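Local coordinates for protein methanogen homoaconitase large subunit (Methanocaldococcus jannaschii, PDB 4KP2) that forms the large, iron-sulfur-cluster-binding subunit of homoaconitase, which dehydrates (R)-homocitrate to cis-homoaconitate and hydrates that intermediate to homoisocitrate, at residues A[393-407]-A[412-426]. Residues are numbered along the deposited sequence; the frame is centred on the assembly and turned at random.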
loop_
_atom_site.group_PDB
_atom_site.type_symbol
_atom_site.label_atom_id
_atom_site.label_comp_id
_atom_site.label_asym_id
_atom_site.label_seq_id
_atom_site.Cartn_x
_atom_site.Cartn_y
_atom_site.Cartn_z
ATOM N N VAL A 393 4.039 -6.266 -8.839
ATOM C CA VAL A 393 4.398 -6.765 -10.163
ATOM C C VAL A 393 5.467 -7.857 -10.115
ATOM O O VAL A 393 6.451 -7.748 -9.383
ATOM C CB VAL A 393 4.866 -5.609 -11.075
ATOM C CG1 VAL A 393 5.300 -6.130 -12.434
ATOM C CG2 VAL A 393 3.757 -4.582 -11.225
ATOM N N LEU A 394 5.260 -8.911 -10.899
ATOM C CA LEU A 394 6.198 -10.024 -10.970
ATOM C C LEU A 394 7.288 -9.786 -12.007
ATOM O O LEU A 394 7.078 -9.083 -12.994
ATOM C CB LEU A 394 5.461 -11.318 -11.313
ATOM C CG LEU A 394 4.385 -11.788 -10.338
ATOM C CD1 LEU A 394 3.738 -13.055 -10.865
ATOM C CD2 LEU A 394 4.987 -12.017 -8.965
ATOM N N ALA A 395 8.452 -10.385 -11.777
ATOM C CA ALA A 395 9.550 -10.316 -12.730
ATOM C C ALA A 395 9.592 -11.592 -13.560
ATOM O O ALA A 395 8.746 -12.473 -13.405
ATOM C CB ALA A 395 10.869 -10.109 -12.007
ATOM N N GLU A 396 10.585 -11.690 -14.437
ATOM C CA GLU A 396 10.712 -12.847 -15.315
ATOM C C GLU A 396 11.119 -14.098 -14.545
ATOM O O GLU A 396 12.143 -14.115 -13.863
ATOM C CB GLU A 396 11.720 -12.567 -16.431
ATOM C CG GLU A 396 11.830 -13.690 -17.445
ATOM C CD GLU A 396 12.735 -13.339 -18.607
ATOM O OE1 GLU A 396 13.387 -12.276 -18.555
ATOM O OE2 GLU A 396 12.790 -14.128 -19.573
ATOM N N GLY A 397 10.307 -15.145 -14.661
ATOM C CA GLY A 397 10.582 -16.406 -13.998
ATOM C C GLY A 397 10.106 -16.424 -12.560
ATOM O O GLY A 397 10.352 -17.382 -11.827
ATOM N N GLU A 398 9.420 -15.362 -12.156
ATOM C CA GLU A 398 8.937 -15.240 -10.787
ATOM C C GLU A 398 7.538 -15.835 -10.644
ATOM O O GLU A 398 6.667 -15.607 -11.484
ATOM C CB GLU A 398 8.952 -13.775 -10.351
ATOM C CG GLU A 398 8.715 -13.563 -8.869
ATOM C CD GLU A 398 9.184 -12.203 -8.398
ATOM O OE1 GLU A 398 9.614 -11.395 -9.247
ATOM O OE2 GLU A 398 9.129 -11.945 -7.177
ATOM N N ILE A 399 7.331 -16.597 -9.573
ATOM C CA ILE A 399 6.068 -17.294 -9.356
ATOM C C ILE A 399 5.275 -16.691 -8.199
ATOM O O ILE A 399 5.825 -16.413 -7.133
ATOM C CB ILE A 399 6.306 -18.795 -9.085
ATOM C CG1 ILE A 399 6.979 -19.454 -10.288
ATOM C CG2 ILE A 399 5.000 -19.502 -8.763
ATOM C CD1 ILE A 399 7.169 -20.946 -10.140
ATOM N N CYS A 400 3.978 -16.492 -8.415
ATOM C CA CYS A 400 3.104 -15.943 -7.386
ATOM C C CYS A 400 1.905 -16.840 -7.094
ATOM O O CYS A 400 1.238 -17.321 -8.007
ATOM C CB CYS A 400 2.617 -14.548 -7.782
ATOM S SG CYS A 400 1.361 -13.858 -6.680
ATOM N N LEU A 401 1.642 -17.060 -5.810
ATOM C CA LEU A 401 0.449 -17.779 -5.383
ATOM C C LEU A 401 -0.586 -16.778 -4.889
ATOM O O LEU A 401 -0.392 -16.131 -3.860
ATOM C CB LEU A 401 0.784 -18.777 -4.275
ATOM C CG LEU A 401 -0.405 -19.558 -3.714
ATOM C CD1 LEU A 401 -1.040 -20.418 -4.793
ATOM C CD2 LEU A 401 0.015 -20.409 -2.532
ATOM N N SER A 402 -1.685 -16.653 -5.624
ATOM C CA SER A 402 -2.678 -15.627 -5.326
ATOM C C SER A 402 -4.048 -16.197 -4.973
ATOM O O SER A 402 -4.366 -17.339 -5.305
ATOM C CB SER A 402 -2.810 -14.662 -6.506
ATOM O OG SER A 402 -3.786 -13.673 -6.243
ATOM N N THR A 403 -4.852 -15.387 -4.293
ATOM C CA THR A 403 -6.224 -15.753 -3.967
ATOM C C THR A 403 -7.184 -15.080 -4.939
ATOM O O THR A 403 -8.392 -15.050 -4.713
ATOM C CB THR A 403 -6.597 -15.350 -2.530
ATOM O OG1 THR A 403 -6.477 -13.930 -2.385
ATOM C CG2 THR A 403 -5.684 -16.038 -1.529
ATOM N N THR A 404 -6.631 -14.539 -6.021
ATOM C CA THR A 404 -7.428 -13.890 -7.055
ATOM C C THR A 404 -8.143 -14.907 -7.939
ATOM O O THR A 404 -8.193 -16.096 -7.625
ATOM C CB THR A 404 -6.567 -12.974 -7.947
ATOM O OG1 THR A 404 -5.398 -13.683 -8.377
ATOM C CG2 THR A 404 -6.147 -11.728 -7.186
ATOM N N ASN A 405 -8.686 -14.428 -9.054
ATOM C CA ASN A 405 -9.452 -15.279 -9.955
ATOM C C ASN A 405 -8.841 -15.404 -11.349
ATOM O O ASN A 405 -9.254 -16.256 -12.137
ATOM C CB ASN A 405 -10.896 -14.784 -10.052
ATOM C CG ASN A 405 -10.989 -13.276 -10.168
ATOM O OD1 ASN A 405 -10.096 -12.627 -10.709
ATOM N ND2 ASN A 405 -12.072 -12.711 -9.649
ATOM N N ARG A 406 -7.861 -14.556 -11.649
ATOM C CA ARG A 406 -7.179 -14.615 -12.938
ATOM C C ARG A 406 -5.864 -15.384 -12.850
ATOM O O ARG A 406 -5.193 -15.375 -11.818
ATOM C CB ARG A 406 -6.940 -13.214 -13.500
ATOM C CG ARG A 406 -7.978 -12.775 -14.520
ATOM C CD ARG A 406 -9.261 -12.314 -13.852
ATOM N NE ARG A 406 -9.111 -10.989 -13.258
ATOM C CZ ARG A 406 -9.307 -9.852 -13.918
ATOM N NH1 ARG A 406 -9.661 -9.879 -15.196
ATOM N NH2 ARG A 406 -9.149 -8.689 -13.301
ATOM N N ASN A 407 -5.500 -16.040 -13.946
ATOM C CA ASN A 407 -4.352 -16.935 -13.960
ATOM C C ASN A 407 -3.567 -16.816 -15.264
ATOM O O ASN A 407 -2.596 -17.539 -15.492
ATOM C CB ASN A 407 -4.828 -18.375 -13.759
ATOM C CG ASN A 407 -3.699 -19.325 -13.435
ATOM O OD1 ASN A 407 -2.620 -18.902 -13.023
ATOM N ND2 ASN A 407 -3.938 -20.617 -13.620
ATOM N N MET A 412 0.337 -10.594 -13.917
ATOM C CA MET A 412 0.886 -9.793 -12.827
ATOM C C MET A 412 2.240 -9.176 -13.163
ATOM O O MET A 412 2.991 -8.796 -12.265
ATOM C CB MET A 412 0.998 -10.623 -11.546
ATOM C CG MET A 412 -0.327 -10.897 -10.866
ATOM S SD MET A 412 -0.117 -11.695 -9.264
ATOM C CE MET A 412 -1.819 -11.822 -8.729
ATOM N N GLY A 413 2.554 -9.078 -14.450
ATOM C CA GLY A 413 3.788 -8.439 -14.865
ATOM C C GLY A 413 4.424 -9.034 -16.104
ATOM O O GLY A 413 3.847 -8.994 -17.192
ATOM N N HIS A 414 5.624 -9.581 -15.935
ATOM C CA HIS A 414 6.395 -10.124 -17.046
ATOM C C HIS A 414 5.649 -11.264 -17.727
ATOM O O HIS A 414 4.952 -12.038 -17.073
ATOM C CB HIS A 414 7.759 -10.608 -16.553
ATOM C CG HIS A 414 8.804 -10.668 -17.623
ATOM N ND1 HIS A 414 8.852 -11.676 -18.563
ATOM C CD2 HIS A 414 9.845 -9.848 -17.898
ATOM C CE1 HIS A 414 9.876 -11.472 -19.372
ATOM N NE2 HIS A 414 10.495 -10.369 -18.990
ATOM N N ILE A 415 5.804 -11.360 -19.044
ATOM C CA ILE A 415 5.102 -12.370 -19.831
ATOM C C ILE A 415 5.590 -13.783 -19.505
ATOM O O ILE A 415 4.896 -14.766 -19.764
ATOM C CB ILE A 415 5.240 -12.093 -21.347
ATOM C CG1 ILE A 415 4.193 -12.879 -22.141
ATOM C CG2 ILE A 415 6.653 -12.396 -21.829
ATOM C CD1 ILE A 415 2.770 -12.540 -21.769
ATOM N N ASN A 416 6.780 -13.879 -18.922
ATOM C CA ASN A 416 7.347 -15.170 -18.554
ATOM C C ASN A 416 7.229 -15.447 -17.060
ATOM O O ASN A 416 7.971 -16.261 -16.510
ATOM C CB ASN A 416 8.806 -15.264 -19.002
ATOM C CG ASN A 416 8.964 -15.133 -20.504
ATOM O OD1 ASN A 416 8.090 -15.542 -21.269
ATOM N ND2 ASN A 416 10.082 -14.561 -20.934
ATOM N N SER A 417 6.293 -14.763 -16.410
ATOM C CA SER A 417 6.034 -14.975 -14.991
ATOM C C SER A 417 4.925 -16.007 -14.807
ATOM O O SER A 417 4.208 -16.335 -15.753
ATOM C CB SER A 417 5.656 -13.661 -14.310
ATOM O OG SER A 417 4.540 -13.058 -14.942
ATOM N N TYR A 418 4.785 -16.515 -13.587
ATOM C CA TYR A 418 3.827 -17.581 -13.319
ATOM C C TYR A 418 2.915 -17.263 -12.139
ATOM O O TYR A 418 3.339 -16.651 -11.158
ATOM C CB TYR A 418 4.557 -18.902 -13.077
ATOM C CG TYR A 418 5.482 -19.294 -14.205
ATOM C CD1 TYR A 418 5.016 -20.025 -15.290
ATOM C CD2 TYR A 418 6.823 -18.930 -14.189
ATOM C CE1 TYR A 418 5.860 -20.385 -16.324
ATOM C CE2 TYR A 418 7.674 -19.284 -15.216
ATOM C CZ TYR A 418 7.187 -20.012 -16.281
ATOM O OH TYR A 418 8.033 -20.366 -17.306
ATOM N N ILE A 419 1.660 -17.689 -12.247
ATOM C CA ILE A 419 0.665 -17.447 -11.209
ATOM C C ILE A 419 -0.039 -18.743 -10.820
ATOM O O ILE A 419 -0.378 -19.555 -11.678
ATOM C CB ILE A 419 -0.395 -16.428 -11.675
ATOM C CG1 ILE A 419 0.272 -15.129 -12.128
ATOM C CG2 ILE A 419 -1.409 -16.148 -10.572
ATOM C CD1 ILE A 419 -0.704 -14.092 -12.628
ATOM N N TYR A 420 -0.249 -18.937 -9.522
ATOM C CA TYR A 420 -1.019 -20.073 -9.031
ATOM C C TYR A 420 -2.181 -19.575 -8.178
ATOM O O TYR A 420 -2.025 -18.642 -7.388
ATOM C CB TYR A 420 -0.135 -21.019 -8.217
ATOM C CG TYR A 420 0.843 -21.827 -9.039
ATOM C CD1 TYR A 420 1.995 -21.249 -9.552
ATOM C CD2 TYR A 420 0.620 -23.176 -9.290
ATOM C CE1 TYR A 420 2.894 -21.985 -10.299
ATOM C CE2 TYR A 420 1.515 -23.921 -10.036
ATOM C CZ TYR A 420 2.650 -23.320 -10.538
ATOM O OH TYR A 420 3.546 -24.053 -11.282
ATOM N N LEU A 421 -3.344 -20.194 -8.340
ATOM C CA LEU A 421 -4.536 -19.787 -7.602
ATOM C C LEU A 421 -4.885 -20.796 -6.514
ATOM O O LEU A 421 -4.901 -22.000 -6.761
ATOM C CB LEU A 421 -5.722 -19.620 -8.553
ATOM C CG LEU A 421 -5.557 -18.605 -9.682
ATOM C CD1 LEU A 421 -6.789 -18.594 -10.570
ATOM C CD2 LEU A 421 -5.291 -17.221 -9.115
ATOM N N ALA A 422 -5.172 -20.298 -5.315
ATOM C CA ALA A 422 -5.510 -21.165 -4.192
ATOM C C ALA A 422 -6.321 -20.434 -3.126
ATOM O O ALA A 422 -6.732 -19.289 -3.315
ATOM C CB ALA A 422 -4.248 -21.759 -3.582
ATOM N N SER A 423 -6.547 -21.113 -2.006
ATOM C CA SER A 423 -7.306 -20.550 -0.897
ATOM C C SER A 423 -6.381 -19.760 0.025
ATOM O O SER A 423 -5.170 -19.983 0.020
ATOM C CB SER A 423 -7.999 -21.667 -0.113
ATOM O OG SER A 423 -7.056 -22.507 0.527
ATOM N N PRO A 424 -6.945 -18.823 0.808
ATOM C CA PRO A 424 -6.160 -18.058 1.785
ATOM C C PRO A 424 -5.418 -18.969 2.757
ATOM O O PRO A 424 -4.317 -18.635 3.194
ATOM C CB PRO A 424 -7.226 -17.264 2.537
ATOM C CG PRO A 424 -8.315 -17.090 1.556
ATOM C CD PRO A 424 -8.339 -18.348 0.736
ATOM N N LYS A 425 -6.028 -20.103 3.089
ATOM C CA LYS A 425 -5.399 -21.097 3.949
ATOM C C LYS A 425 -4.088 -21.587 3.345
ATOM O O LYS A 425 -3.032 -21.485 3.967
ATOM C CB LYS A 425 -6.342 -22.278 4.166
ATOM C CG LYS A 425 -5.702 -23.460 4.872
ATOM C CD LYS A 425 -6.632 -24.662 4.857
ATOM C CE LYS A 425 -5.974 -25.881 5.480
ATOM N NZ LYS A 425 -6.830 -27.094 5.347
ATOM N N ILE A 426 -4.169 -22.113 2.126
ATOM C CA ILE A 426 -2.997 -22.621 1.425
ATOM C C ILE A 426 -2.012 -21.498 1.114
ATOM O O ILE A 426 -0.797 -21.692 1.164
ATOM C CB ILE A 426 -3.399 -23.336 0.118
ATOM C CG1 ILE A 426 -4.425 -24.433 0.407
ATOM C CG2 ILE A 426 -2.181 -23.924 -0.577
ATOM C CD1 ILE A 426 -4.866 -25.195 -0.821
#
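Strands 399-402 and 418-421 run parallel, joined by five backbone hydrogen bonds: Tyr418 N to Glu398 O, Cys400 N to Tyr418 O, Tyr420 N to Cys400 O, Ser402 N to Tyr420 O (2.7 Å) and Ala422 N to Ser402 O. Before the strands, Leu394 N gives a nearly straight bond to Met412 O (2.7 Å, 172°), and Gly397 N reaches Asn416 O. Glu396 CB sits over the His414 ring face, 3.5 Å from the centroid. With chi1 at -176° and the chain extended, the Glu396 carboxylate stacks on the imidazole, planes 14° apart, and Asn416 ND2 donates to Glu396 OE2 (3.1 Å) from above the carboxylate plane. Asn416 N in turn donates to His414 ND1 in the ring plane, fixing the ring's rotation. Ile399 CG2 touches the CD1-CE1 side of Tyr420, and Leu401 CD1 packs at 3.6 Å on Tyr420 CB and also meets Ala422. On the face carrying Cys400 and Ser402, the extended Met412 brings SD to 3.7 Å from Cys400 SG and CE against Ser402. Leu421 fills the bend at 404-407: CD2 lies 3.3 Å from Arg406 O and touches Thr404 OG1, which shares a hydrogen bond with Ser402 OG. Asn407 CB packs on Leu421 CD1 while its ND2 hydrogen-bonds His300 O. Within the chain, 418-421 is the outermost strand of this aconitase-family parallel sheet; Leu421 also hydrogen-bonds Ala296 through the backbone. Glu396 N bonds Glu94 OE2 of the second subunit. Strand pairing, Leu421 packing and side-chain bonds thus set the bend where Thr404 and Asn405 lie near Cys386 and Cys323, respectively, both predicted cluster ligands.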